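Long-range contacts in amidohydrolase family protein (Acinetobacter baumannii, PDB 4I6K), which probably hydrolyses 2-pyrone-4,6-dicarboxylic acid or a related compound, as a member of the amidohydrolase family: residues F35-H40 and A48-A53; G70-P75 and D94-I99; C27-A32 and W245-P250; A84-I89 and Q117-V122. One frame throughout, in Å; residues are numbered along the deposited sequence.

Contact 1: F35-H40 and A48-A53; sequences FSTQDH and APDYEA
The Phe35 ring carries Ala53 CB over the centre of one face, a CH-pi contact with CB 3.8 Å from the ring centroid. Tyr51 OH lies at the ring's edge, in its plane. Pro49 CB approaches obliquely, 3.6 Å from Phe35 CE1. The Tyr51 ring in turn has Phe35 CE1 over one face, with the two planes 58° apart. Both segments belong to the long loop that follows strand 28-32 of the amidohydrolase barrel and leads into helix 55-64. Phe35 and Ala53 form a single antiparallel, hydrogen-bonded bridge. Phe35 N donates to Ala53 O, and Ala53 N returns a bond to Phe35 O at 2.7 Å. Phe35 CG sits between its own backbone N and carbonyl carbon (chi1 57°), which brings the ring back over the second segment. Outside the pair, Phe77 meets the Phe35 ring edge-to-face, and the Tyr51 hydroxyl is hydrogen-bonded to Glu255. The side chain of Pro49 is about 7 Å from a bound citric acid.

At the more exposed polar end, Ser36 to Asp39 make a type I turn, and Ser36 OG accepts from Gln38 N at 2.7 Å as an ST turn. Ser36 N donates to Asp39 OD1 from above the carboxylate plane. The Glu52 chain bends at chi2 and crosses Thr37 at about a right angle. Thr37 OG1 donates to the syn lone pair of Glu52 OE1 at 2.9 Å.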
loop_
_atom_site.group_PDB
_atom_site.type_symbol
_atom_site.label_atom_id
_atom_site.label_comp_id
_atom_site.label_asym_id
_atom_site.label_seq_id
_atom_site.Cartn_x
_atom_site.Cartn_y
_atom_site.Cartn_z
ATOM N N PHE A 35 -3.578 -9.611 -11.664
ATOM C CA PHE A 35 -2.783 -10.807 -11.938
ATOM C C PHE A 35 -3.662 -11.845 -12.642
ATOM O O PHE A 35 -4.899 -11.721 -12.673
ATOM C CB PHE A 35 -2.188 -11.392 -10.648
ATOM C CG PHE A 35 -3.220 -11.731 -9.622
ATOM C CD1 PHE A 35 -3.981 -12.886 -9.744
ATOM C CD2 PHE A 35 -3.466 -10.878 -8.551
ATOM C CE1 PHE A 35 -4.958 -13.203 -8.809
ATOM C CE2 PHE A 35 -4.445 -11.188 -7.600
ATOM C CZ PHE A 35 -5.190 -12.350 -7.732
ATOM N N SER A 36 -3.005 -12.855 -13.205
ATOM C CA SER A 36 -3.661 -13.900 -13.980
ATOM C C SER A 36 -3.026 -15.230 -13.645
ATOM O O SER A 36 -1.926 -15.269 -13.111
ATOM C CB SER A 36 -3.469 -13.648 -15.467
ATOM O OG SER A 36 -3.093 -14.855 -16.105
ATOM N N THR A 37 -3.694 -16.328 -13.982
ATOM C CA THR A 37 -3.148 -17.635 -13.655
ATOM C C THR A 37 -2.039 -17.995 -14.624
ATOM O O THR A 37 -1.292 -18.942 -14.403
ATOM C CB THR A 37 -4.219 -18.726 -13.619
ATOM O OG1 THR A 37 -5.480 -18.148 -13.256
ATOM C CG2 THR A 37 -3.845 -19.777 -12.591
ATOM N N GLN A 38 -1.925 -17.213 -15.690
ATOM C CA GLN A 38 -0.825 -17.347 -16.638
ATOM C C GLN A 38 0.487 -16.815 -16.055
ATOM O O GLN A 38 1.571 -17.268 -16.418
ATOM C CB GLN A 38 -1.167 -16.617 -17.935
ATOM C CG GLN A 38 -2.393 -17.186 -18.636
ATOM C CD GLN A 38 -2.936 -16.268 -19.714
ATOM O OE1 GLN A 38 -3.232 -15.096 -19.462
ATOM N NE2 GLN A 38 -3.079 -16.801 -20.925
ATOM N N ASP A 39 0.386 -15.851 -15.148
ATOM C CA ASP A 39 1.564 -15.319 -14.457
ATOM C C ASP A 39 2.196 -16.386 -13.562
ATOM O O ASP A 39 1.495 -17.219 -12.998
ATOM C CB ASP A 39 1.189 -14.085 -13.628
ATOM C CG ASP A 39 0.537 -13.003 -14.463
ATOM O OD1 ASP A 39 -0.316 -12.267 -13.931
ATOM O OD2 ASP A 39 0.868 -12.898 -15.659
ATOM N N HIS A 40 3.521 -16.357 -13.444
ATOM C CA HIS A 40 4.241 -17.306 -12.605
ATOM C C HIS A 40 4.199 -16.904 -11.125
ATOM O O HIS A 40 4.589 -15.802 -10.753
ATOM C CB HIS A 40 5.688 -17.454 -13.098
ATOM C CG HIS A 40 6.580 -18.229 -12.173
ATOM N ND1 HIS A 40 6.432 -19.583 -11.950
ATOM C CD2 HIS A 40 7.653 -17.846 -11.439
ATOM C CE1 HIS A 40 7.364 -19.996 -11.110
ATOM N NE2 HIS A 40 8.117 -18.961 -10.784
ATOM N N ALA A 48 -1.340 -18.785 -3.674
ATOM C CA ALA A 48 -1.397 -18.654 -5.127
ATOM C C ALA A 48 -2.848 -18.656 -5.549
ATOM O O ALA A 48 -3.452 -19.716 -5.666
ATOM C CB ALA A 48 -0.655 -19.796 -5.799
ATOM N N PRO A 49 -3.410 -17.460 -5.772
ATOM C CA PRO A 49 -4.821 -17.322 -6.117
ATOM C C PRO A 49 -5.133 -18.094 -7.400
ATOM O O PRO A 49 -4.266 -18.224 -8.264
ATOM C CB PRO A 49 -4.981 -15.815 -6.348
ATOM C CG PRO A 49 -3.727 -15.182 -5.797
ATOM C CD PRO A 49 -2.670 -16.194 -5.915
ATOM N N ASP A 50 -6.360 -18.586 -7.524
ATOM C CA ASP A 50 -6.755 -19.437 -8.650
ATOM C C ASP A 50 -7.857 -18.788 -9.477
ATOM O O ASP A 50 -8.879 -19.406 -9.779
ATOM C CB ASP A 50 -7.244 -20.789 -8.124
ATOM C CG ASP A 50 -7.612 -21.755 -9.237
ATOM O OD1 ASP A 50 -7.014 -21.668 -10.335
ATOM O OD2 ASP A 50 -8.501 -22.605 -9.004
ATOM N N TYR A 51 -7.663 -17.526 -9.826
ATOM C CA TYR A 51 -8.668 -16.819 -10.596
ATOM C C TYR A 51 -8.004 -15.671 -11.323
ATOM O O TYR A 51 -6.834 -15.392 -11.100
ATOM C CB TYR A 51 -9.810 -16.317 -9.699
ATOM C CG TYR A 51 -9.362 -15.488 -8.510
ATOM C CD1 TYR A 51 -9.265 -14.106 -8.599
ATOM C CD2 TYR A 51 -9.051 -16.090 -7.297
ATOM C CE1 TYR A 51 -8.856 -13.341 -7.517
ATOM C CE2 TYR A 51 -8.635 -15.342 -6.209
ATOM C CZ TYR A 51 -8.542 -13.965 -6.327
ATOM O OH TYR A 51 -8.135 -13.215 -5.253
ATOM N N GLU A 52 -8.757 -15.023 -12.204
ATOM C CA GLU A 52 -8.261 -13.901 -12.991
ATOM C C GLU A 52 -8.583 -12.588 -12.287
ATOM O O GLU A 52 -9.733 -12.358 -11.924
ATOM C CB GLU A 52 -8.933 -13.915 -14.368
ATOM C CG GLU A 52 -8.069 -14.412 -15.509
ATOM C CD GLU A 52 -7.055 -15.447 -15.089
ATOM O OE1 GLU A 52 -7.460 -16.528 -14.611
ATOM O OE2 GLU A 52 -5.843 -15.176 -15.249
ATOM N N ALA A 53 -7.579 -11.735 -12.085
ATOM C CA ALA A 53 -7.822 -10.378 -11.571
ATOM C C ALA A 53 -7.341 -9.338 -12.588
ATOM O O ALA A 53 -6.210 -8.863 -12.500
ATOM C CB ALA A 53 -7.134 -10.175 -10.209
#

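Contact 2: G70-P75 and D94-I99; sequences GVLVQP and DRLKGI
Gly70 to Val73 and Leu96 to Ile99 run as neighbouring parallel strands, their short axes 4.6 Å apart at closest approach and turned by 30°. They are the two strands of a beta-alpha-beta unit in the amidohydrolase barrel, joined through helix 83-91. Gly70 N bonds to Arg95 O, Leu72 N to Lys97 O at 2.8 Å, and Ile99 N to Leu72 O at the same length. The Lys97 N bond to Gly70 O is weak. Gly98 CA also approaches Leu72 O at 3.1 Å, a CA-H...O contact.

On one face of the sheet, Val73 and Ile99 lie side by side and point the same way, with Val73 CG2 4.1 Å from Ile99 CB. Val71 CG1 reaches Ile99 CG1 from the same face. CG1 of Ile99 is anti to its carbonyl carbon (chi1 -62°), where it touches both valines. Glu154 of strand 152-156 touches Val73 and Ile99 on this inner face, and a bound citric acid is about 6 Å from the Val73 side chain.

The other face turns to the helices. Leu72 CD1 meets Leu96 CD1 at 3.9 Å, and Leu96 CD2 packs against Gly70 O. Met85 and Ala88 of helix 83-91 and Phe58 of helix 55-64 cover Leu72. Beyond the strand, Gln74 NE2 bonds to Gly79 O and Asn81 O. Gln74 N donates to Ile99 O at 2.9 Å.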
loop_
_atom_site.group_PDB
_atom_site.type_symbol
_atom_site.label_atom_id
_atom_site.label_comp_id
_atom_site.label_asym_id
_atom_site.label_seq_id
_atom_site.Cartn_x
_atom_site.Cartn_y
_atom_site.Cartn_z
ATOM N N GLY A 70 -6.222 4.894 -9.981
ATOM C CA GLY A 70 -5.952 3.765 -9.125
ATOM C C GLY A 70 -4.471 3.501 -9.096
ATOM O O GLY A 70 -3.739 3.879 -10.013
ATOM N N VAL A 71 -4.016 2.849 -8.041
ATOM C CA VAL A 71 -2.619 2.512 -7.972
ATOM C C VAL A 71 -2.439 1.025 -7.848
ATOM O O VAL A 71 -2.857 0.417 -6.858
ATOM C CB VAL A 71 -1.928 3.225 -6.814
ATOM C CG1 VAL A 71 -0.454 2.817 -6.745
ATOM C CG2 VAL A 71 -2.059 4.730 -6.990
ATOM N N LEU A 72 -1.810 0.446 -8.863
ATOM C CA LEU A 72 -1.484 -0.972 -8.864
ATOM C C LEU A 72 -0.225 -1.253 -8.052
ATOM O O LEU A 72 0.776 -0.542 -8.162
ATOM C CB LEU A 72 -1.313 -1.465 -10.294
ATOM C CG LEU A 72 -2.641 -1.486 -11.035
ATOM C CD1 LEU A 72 -2.482 -2.104 -12.405
ATOM C CD2 LEU A 72 -3.642 -2.249 -10.185
ATOM N N VAL A 73 -0.285 -2.296 -7.234
ATOM C CA VAL A 73 0.833 -2.670 -6.384
ATOM C C VAL A 73 1.260 -4.094 -6.729
ATOM O O VAL A 73 0.413 -4.962 -6.943
ATOM C CB VAL A 73 0.437 -2.575 -4.902
ATOM C CG1 VAL A 73 1.486 -3.208 -4.022
ATOM C CG2 VAL A 73 0.211 -1.133 -4.514
ATOM N N GLN A 74 2.567 -4.328 -6.810
ATOM C CA GLN A 74 3.090 -5.657 -7.145
ATOM C C GLN A 74 2.810 -6.648 -6.020
ATOM O O GLN A 74 3.161 -6.391 -4.872
ATOM C CB GLN A 74 4.605 -5.584 -7.395
ATOM C CG GLN A 74 5.322 -6.950 -7.434
ATOM C CD GLN A 74 5.170 -7.629 -8.777
ATOM O OE1 GLN A 74 4.298 -7.267 -9.554
ATOM N NE2 GLN A 74 6.023 -8.602 -9.064
ATOM N N PRO A 75 2.191 -7.797 -6.351
ATOM C CA PRO A 75 1.811 -8.792 -5.357
ATOM C C PRO A 75 2.978 -9.649 -4.895
ATOM O O PRO A 75 3.875 -9.949 -5.670
ATOM C CB PRO A 75 0.789 -9.664 -6.096
ATOM C CG PRO A 75 0.530 -8.984 -7.409
ATOM C CD PRO A 75 1.715 -8.150 -7.696
ATOM N N ASP A 94 -3.225 6.788 -18.231
ATOM C CA ASP A 94 -3.800 8.051 -17.802
ATOM C C ASP A 94 -4.527 7.907 -16.466
ATOM O O ASP A 94 -4.871 8.895 -15.823
ATOM C CB ASP A 94 -4.737 8.601 -18.894
ATOM C CG ASP A 94 -5.809 7.582 -19.339
ATOM O OD1 ASP A 94 -5.555 6.350 -19.362
ATOM O OD2 ASP A 94 -6.925 8.030 -19.671
ATOM N N ARG A 95 -4.750 6.668 -16.048
ATOM C CA ARG A 95 -5.522 6.416 -14.835
ATOM C C ARG A 95 -4.744 5.635 -13.779
ATOM O O ARG A 95 -5.090 5.674 -12.596
ATOM C CB ARG A 95 -6.839 5.708 -15.183
ATOM C CG ARG A 95 -7.673 6.483 -16.193
ATOM C CD ARG A 95 -9.010 5.850 -16.438
ATOM N NE ARG A 95 -9.864 5.861 -15.254
ATOM C CZ ARG A 95 -11.006 5.187 -15.177
ATOM N NH1 ARG A 95 -11.399 4.468 -16.218
ATOM N NH2 ARG A 95 -11.751 5.224 -14.073
ATOM N N LEU A 96 -3.685 4.953 -14.202
ATOM C CA LEU A 96 -2.966 4.051 -13.314
ATOM C C LEU A 96 -1.494 4.381 -13.148
ATOM O O LEU A 96 -0.808 4.678 -14.131
ATOM C CB LEU A 96 -3.058 2.620 -13.840
ATOM C CG LEU A 96 -4.459 2.052 -13.995
ATOM C CD1 LEU A 96 -4.334 0.604 -14.452
ATOM C CD2 LEU A 96 -5.232 2.171 -12.682
ATOM N N LYS A 97 -1.022 4.296 -11.904
ATOM C CA LYS A 97 0.408 4.206 -11.604
ATOM C C LYS A 97 0.693 2.935 -10.809
ATOM O O LYS A 97 -0.233 2.275 -10.350
ATOM C CB LYS A 97 0.880 5.451 -10.851
ATOM C CG LYS A 97 1.002 6.662 -11.767
ATOM C CD LYS A 97 0.801 7.993 -11.048
ATOM C CE LYS A 97 0.968 9.131 -12.051
ATOM N NZ LYS A 97 1.372 10.415 -11.422
ATOM N N GLY A 98 1.969 2.598 -10.634
ATOM C CA GLY A 98 2.335 1.352 -9.986
ATOM C C GLY A 98 3.425 1.419 -8.920
ATOM O O GLY A 98 4.221 2.361 -8.869
ATOM N N ILE A 99 3.433 0.409 -8.056
ATOM C CA ILE A 99 4.488 0.219 -7.067
ATOM C C ILE A 99 5.101 -1.131 -7.380
ATOM O O ILE A 99 4.412 -2.141 -7.350
ATOM C CB ILE A 99 3.927 0.188 -5.619
ATOM C CG1 ILE A 99 3.254 1.513 -5.269
ATOM C CG2 ILE A 99 5.026 -0.166 -4.594
ATOM C CD1 ILE A 99 4.184 2.681 -5.276
#

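Contact 3: C27-A32 and W245-P250; sequences CIDTHA and WGSDWP
Asp29 grips Ser247 with both carboxylate oxygens. Ser247 OG donates to the syn lone pair of Asp29 OD1 at 2.8 Å, and Ser247 N to Asp29 OD2 at 3.0 Å. These bonds tie strand 28-32 to the loop after strand 243-244, where the first and last strands of the beta/alpha barrel come together. His31 N reaches Asp29 OD2 from the opposite face of the carboxylate, as an Asx turn. Asp29 CG is anti to the backbone N (chi1 177°), directing the carboxylate to the loop. Tyr260 OH is a further partner of OD1.

Next along the strand, Trp245 O accepts two hydrogen bonds from Thr30, from its N and its OG1. The Thr30 N bond lies in the carbonyl plane; Thr30 OG1 comes from above it, 2.9 Å from Trp245 O.

Towards the ligand, His31 and Asp248 point the same way, their ring and carboxylate planes 28° apart. His31 CD2 is 3.2 Å from Asp248 OD2. His31 NE2 bonds to the bound citric acid, probably from the crystallisation liquor, and ND1 to Lys210. Arg216 and Tyr215 hold Asp248 OD1. The loop is itself braced by an ST turn, in which Trp249 N donates to Ser247 OG at 2.8 Å.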
loop_
_atom_site.group_PDB
_atom_site.type_symbol
_atom_site.label_atom_id
_atom_site.label_comp_id
_atom_site.label_asym_id
_atom_site.label_seq_id
_atom_site.Cartn_x
_atom_site.Cartn_y
_atom_site.Cartn_z
ATOM N N CYS A 27 -10.861 11.255 -7.518
ATOM C CA CYS A 27 -11.173 10.131 -6.647
ATOM C C CYS A 27 -10.305 8.918 -6.943
ATOM O O CYS A 27 -10.428 8.292 -8.000
ATOM C CB CYS A 27 -12.650 9.775 -6.776
ATOM S SG CYS A 27 -13.303 8.817 -5.408
ATOM N N ILE A 28 -9.452 8.576 -5.982
ATOM C CA ILE A 28 -8.320 7.687 -6.234
ATOM C C ILE A 28 -8.270 6.463 -5.311
ATOM O O ILE A 28 -8.320 6.592 -4.088
ATOM C CB ILE A 28 -7.007 8.489 -6.139
ATOM C CG1 ILE A 28 -7.136 9.785 -6.955
ATOM C CG2 ILE A 28 -5.809 7.653 -6.585
ATOM C CD1 ILE A 28 -5.861 10.598 -7.047
ATOM N N ASP A 29 -8.193 5.280 -5.914
ATOM C CA ASP A 29 -8.012 4.024 -5.177
ATOM C C ASP A 29 -6.538 3.641 -5.221
ATOM O O ASP A 29 -6.009 3.294 -6.286
ATOM C CB ASP A 29 -8.868 2.911 -5.790
ATOM C CG ASP A 29 -8.651 1.562 -5.111
ATOM O OD1 ASP A 29 -9.426 0.615 -5.386
ATOM O OD2 ASP A 29 -7.703 1.451 -4.307
ATOM N N THR A 30 -5.870 3.709 -4.073
ATOM C CA THR A 30 -4.407 3.610 -4.064
ATOM C C THR A 30 -3.839 2.223 -3.772
ATOM O O THR A 30 -2.645 2.089 -3.511
ATOM C CB THR A 30 -3.771 4.627 -3.089
ATOM O OG1 THR A 30 -4.025 4.235 -1.734
ATOM C CG2 THR A 30 -4.341 6.021 -3.330
ATOM N N HIS A 31 -4.675 1.193 -3.824
ATOM C CA HIS A 31 -4.189 -0.138 -3.513
ATOM C C HIS A 31 -5.054 -1.251 -4.088
ATOM O O HIS A 31 -6.043 -1.670 -3.481
ATOM C CB HIS A 31 -4.058 -0.305 -2.001
ATOM C CG HIS A 31 -3.026 -1.309 -1.595
ATOM N ND1 HIS A 31 -1.741 -0.950 -1.246
ATOM C CD2 HIS A 31 -3.083 -2.660 -1.490
ATOM C CE1 HIS A 31 -1.053 -2.037 -0.936
ATOM N NE2 HIS A 31 -1.843 -3.087 -1.077
ATOM N N ALA A 32 -4.672 -1.731 -5.265
ATOM C CA ALA A 32 -5.273 -2.929 -5.829
ATOM C C ALA A 32 -4.183 -3.727 -6.526
ATOM O O ALA A 32 -3.052 -3.235 -6.706
ATOM C CB ALA A 32 -6.389 -2.563 -6.799
ATOM N N TRP A 245 -6.709 6.073 0.928
ATOM C CA TRP A 245 -7.520 4.853 0.920
ATOM C C TRP A 245 -7.248 3.919 -0.252
ATOM O O TRP A 245 -6.896 4.357 -1.349
ATOM C CB TRP A 245 -9.010 5.183 0.924
ATOM C CG TRP A 245 -9.865 3.954 0.932
ATOM C CD1 TRP A 245 -10.197 3.192 2.014
ATOM C CD2 TRP A 245 -10.478 3.335 -0.200
ATOM N NE1 TRP A 245 -10.990 2.141 1.626
ATOM C CE2 TRP A 245 -11.182 2.212 0.270
ATOM C CE3 TRP A 245 -10.514 3.631 -1.569
ATOM C CZ2 TRP A 245 -11.909 1.381 -0.580
ATOM C CZ3 TRP A 245 -11.238 2.799 -2.413
ATOM C CH2 TRP A 245 -11.921 1.691 -1.915
ATOM N N GLY A 246 -7.449 2.629 -0.009
ATOM C CA GLY A 246 -7.350 1.637 -1.061
ATOM C C GLY A 246 -8.375 0.546 -0.871
ATOM O O GLY A 246 -8.678 0.138 0.256
ATOM N N SER A 247 -8.913 0.068 -1.979
ATOM C CA SER A 247 -9.845 -1.047 -1.947
ATOM C C SER A 247 -9.147 -2.331 -1.488
ATOM O O SER A 247 -9.772 -3.204 -0.884
ATOM C CB SER A 247 -10.454 -1.273 -3.343
ATOM O OG SER A 247 -9.515 -1.887 -4.235
ATOM N N ASP A 248 -7.856 -2.442 -1.786
ATOM C CA ASP A 248 -7.154 -3.716 -1.692
ATOM C C ASP A 248 -7.895 -4.819 -2.443
ATOM O O ASP A 248 -7.843 -5.988 -2.060
ATOM C CB ASP A 248 -6.964 -4.116 -0.226
ATOM C CG ASP A 248 -6.031 -5.300 -0.062
ATOM O OD1 ASP A 248 -6.513 -6.389 0.315
ATOM O OD2 ASP A 248 -4.817 -5.140 -0.308
ATOM N N TRP A 249 -8.583 -4.438 -3.515
ATOM C CA TRP A 249 -9.073 -5.400 -4.500
ATOM C C TRP A 249 -7.902 -6.200 -5.124
ATOM O O TRP A 249 -6.826 -5.649 -5.374
ATOM C CB TRP A 249 -9.875 -4.663 -5.577
ATOM C CG TRP A 249 -10.488 -5.569 -6.584
ATOM C CD1 TRP A 249 -11.703 -6.187 -6.503
ATOM C CD2 TRP A 249 -9.909 -5.973 -7.838
ATOM N NE1 TRP A 249 -11.924 -6.937 -7.634
ATOM C CE2 TRP A 249 -10.836 -6.827 -8.466
ATOM C CE3 TRP A 249 -8.700 -5.694 -8.485
ATOM C CZ2 TRP A 249 -10.588 -7.411 -9.713
ATOM C CZ3 TRP A 249 -8.457 -6.271 -9.723
ATOM C CH2 TRP A 249 -9.392 -7.123 -10.320
ATOM N N PRO A 250 -8.103 -7.504 -5.395
ATOM C CA PRO A 250 -9.331 -8.270 -5.265
ATOM C C PRO A 250 -9.424 -9.008 -3.938
ATOM O O PRO A 250 -9.965 -10.112 -3.901
ATOM C CB PRO A 250 -9.187 -9.296 -6.379
ATOM C CG PRO A 250 -7.702 -9.629 -6.335
ATOM C CD PRO A 250 -7.000 -8.347 -5.899
HETATM O O HOH W 1 -6.889 7.728 -1.490
#

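Contact 4: A84-I89 and Q117-V122; sequences AMLNAI and QGIVGV
Met85, Leu86 and Ile119 make the tight part of this contact, and it is wholly apolar. Met85 CE touches Ile119 CD1 at 3.6 Å. Leu86 CD2 sits 3.7 Å from Ile119 CG1 and 3.8 Å from Ile119 CD1. Leu86 and Ile119 cross at about a right angle, so one methyl of the leucine bears on the outer end of the isoleucine. The Met85 chain is straight through chi2 and then bends at chi3 (62°), which turns its CE methyl to Ile119 CD1. All three side chains are buried. Leu114 of helix 108-115 packs on both Leu86 and Ile119.

The Gln117 side is looser and partly exposed. Gln117 CB is 3.8 Å from Leu86 CD2, and the rest of the chain extends beyond CG across the leucine at about a right angle. Gln117 OE1 passes 4.0 Å from Leu86 CD1, a contact between a polar atom and a methyl. The amide NE2 is directed elsewhere and makes a weak hydrogen bond to Asn113 O. Ile89 is buried and touches backbone here: Ile89 CG2 lies 3.7 Å from Gln117 O. Leu96 of strand 96-100 packs against Ile89. Gly118 follows with a positive phi of 92°, turning the chain into strand 119-125.

Segment 84-89 belongs to helix 83-91, and Ile119 opens strand 119-125 of the parallel sheet. Such packing of an outer helix on the strands is typical of the beta/alpha barrel of amidohydrolases.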
loop_
_atom_site.group_PDB
_atom_site.type_symbol
_atom_site.label_atom_id
_atom_site.label_comp_id
_atom_site.label_asym_id
_atom_site.label_seq_id
_atom_site.Cartn_x
_atom_site.Cartn_y
_atom_site.Cartn_z
ATOM N N ALA A 84 3.107 -8.192 -15.277
ATOM C CA ALA A 84 1.641 -8.095 -15.329
ATOM C C ALA A 84 1.172 -6.676 -15.011
ATOM O O ALA A 84 0.365 -6.095 -15.740
ATOM C CB ALA A 84 1.002 -9.088 -14.386
ATOM N N MET A 85 1.692 -6.124 -13.916
ATOM C CA MET A 85 1.394 -4.753 -13.516
ATOM C C MET A 85 1.835 -3.713 -14.556
ATOM O O MET A 85 1.104 -2.759 -14.849
ATOM C CB MET A 85 2.057 -4.436 -12.172
ATOM C CG MET A 85 1.770 -3.028 -11.688
ATOM S SD MET A 85 2.518 -2.667 -10.098
ATOM C CE MET A 85 4.248 -2.862 -10.501
ATOM N N LEU A 86 3.046 -3.881 -15.085
ATOM C CA LEU A 86 3.548 -2.980 -16.123
ATOM C C LEU A 86 2.648 -2.933 -17.371
ATOM O O LEU A 86 2.393 -1.853 -17.921
ATOM C CB LEU A 86 4.981 -3.353 -16.497
ATOM C CG LEU A 86 6.009 -2.966 -15.426
ATOM C CD1 LEU A 86 7.381 -3.524 -15.766
ATOM C CD2 LEU A 86 6.065 -1.438 -15.253
ATOM N N ASN A 87 2.163 -4.095 -17.804
ATOM C CA ASN A 87 1.254 -4.162 -18.955
ATOM C C ASN A 87 -0.094 -3.496 -18.694
ATOM O O ASN A 87 -0.655 -2.837 -19.575
ATOM C CB ASN A 87 1.061 -5.611 -19.410
ATOM C CG ASN A 87 2.316 -6.193 -20.041
ATOM O OD1 ASN A 87 2.798 -5.695 -21.060
ATOM N ND2 ASN A 87 2.855 -7.245 -19.436
ATOM N N ALA A 88 -0.592 -3.649 -17.471
ATOM C CA ALA A 88 -1.873 -3.076 -17.089
ATOM C C ALA A 88 -1.804 -1.559 -17.101
ATOM O O ALA A 88 -2.739 -0.894 -17.556
ATOM C CB ALA A 88 -2.293 -3.580 -15.709
ATOM N N ILE A 89 -0.695 -1.021 -16.587
ATOM C CA ILE A 89 -0.478 0.424 -16.545
ATOM C C ILE A 89 -0.488 0.985 -17.952
ATOM O O ILE A 89 -1.226 1.923 -18.245
ATOM C CB ILE A 89 0.873 0.791 -15.915
ATOM C CG1 ILE A 89 0.988 0.237 -14.496
ATOM C CG2 ILE A 89 1.041 2.295 -15.890
ATOM C CD1 ILE A 89 0.163 0.984 -13.505
ATOM N N GLN A 117 7.983 3.850 -16.932
ATOM C CA GLN A 117 6.809 3.059 -17.273
ATOM C C GLN A 117 5.662 3.284 -16.284
ATOM O O GLN A 117 4.689 2.515 -16.242
ATOM C CB GLN A 117 7.177 1.587 -17.340
ATOM C CG GLN A 117 8.305 1.285 -18.297
ATOM C CD GLN A 117 8.618 -0.192 -18.354
ATOM O OE1 GLN A 117 7.783 -0.995 -18.779
ATOM N NE2 GLN A 117 9.823 -0.565 -17.924
ATOM N N GLY A 118 5.789 4.339 -15.483
ATOM C CA GLY A 118 4.719 4.733 -14.563
ATOM C C GLY A 118 4.811 4.147 -13.168
ATOM O O GLY A 118 3.848 4.229 -12.413
ATOM N N ILE A 119 5.963 3.552 -12.835
ATOM C CA ILE A 119 6.261 3.070 -11.478
ATOM C C ILE A 119 6.794 4.222 -10.630
ATOM O O ILE A 119 7.698 4.930 -11.065
ATOM C CB ILE A 119 7.325 1.958 -11.491
ATOM C CG1 ILE A 119 6.848 0.754 -12.314
ATOM C CG2 ILE A 119 7.713 1.580 -10.057
ATOM C CD1 ILE A 119 5.461 0.235 -11.920
ATOM N N VAL A 120 6.240 4.404 -9.429
ATOM C CA VAL A 120 6.490 5.607 -8.621
ATOM C C VAL A 120 6.972 5.300 -7.201
ATOM O O VAL A 120 7.057 6.192 -6.356
ATOM C CB VAL A 120 5.235 6.514 -8.529
ATOM C CG1 VAL A 120 4.876 7.077 -9.896
ATOM C CG2 VAL A 120 4.048 5.742 -7.940
ATOM N N GLY A 121 7.282 4.037 -6.943
ATOM C CA GLY A 121 7.766 3.619 -5.632
ATOM C C GLY A 121 8.062 2.133 -5.653
ATOM O O GLY A 121 7.851 1.466 -6.663
ATOM N N VAL A 122 8.557 1.612 -4.541
ATOM C CA VAL A 122 8.820 0.193 -4.411
ATOM C C VAL A 122 8.223 -0.259 -3.082
ATOM O O VAL A 122 8.007 0.563 -2.193
ATOM C CB VAL A 122 10.331 -0.103 -4.409
ATOM C CG1 VAL A 122 10.919 0.156 -5.780
ATOM C CG2 VAL A 122 11.032 0.751 -3.362
#

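In the fold
Contacts 2, 3 and 4 share the barrel's parallel sheet. Contacts 2 and 3 have centres about 9 Å apart and are joined by probable hydrogen bonds, Val71 N to Asp29 O at 2.7 Å and Val73 N to Ala32 O at 3.0 Å. Contacts 2 and 4 are closer, with centres about 6 Å apart; Gly98 O and Val120 N lie 2.9 Å apart. Contact 1 lies in the loop after strand 28-32 and packs on contact 3: Phe35 CE2 and Tyr51 OH are each 3.8 Å from Pro250 CG. The citric acid touches contact 3 directly. The side chains of Val73 in contact 2 and Met85 in contact 4 are about 6 and 10 Å from it.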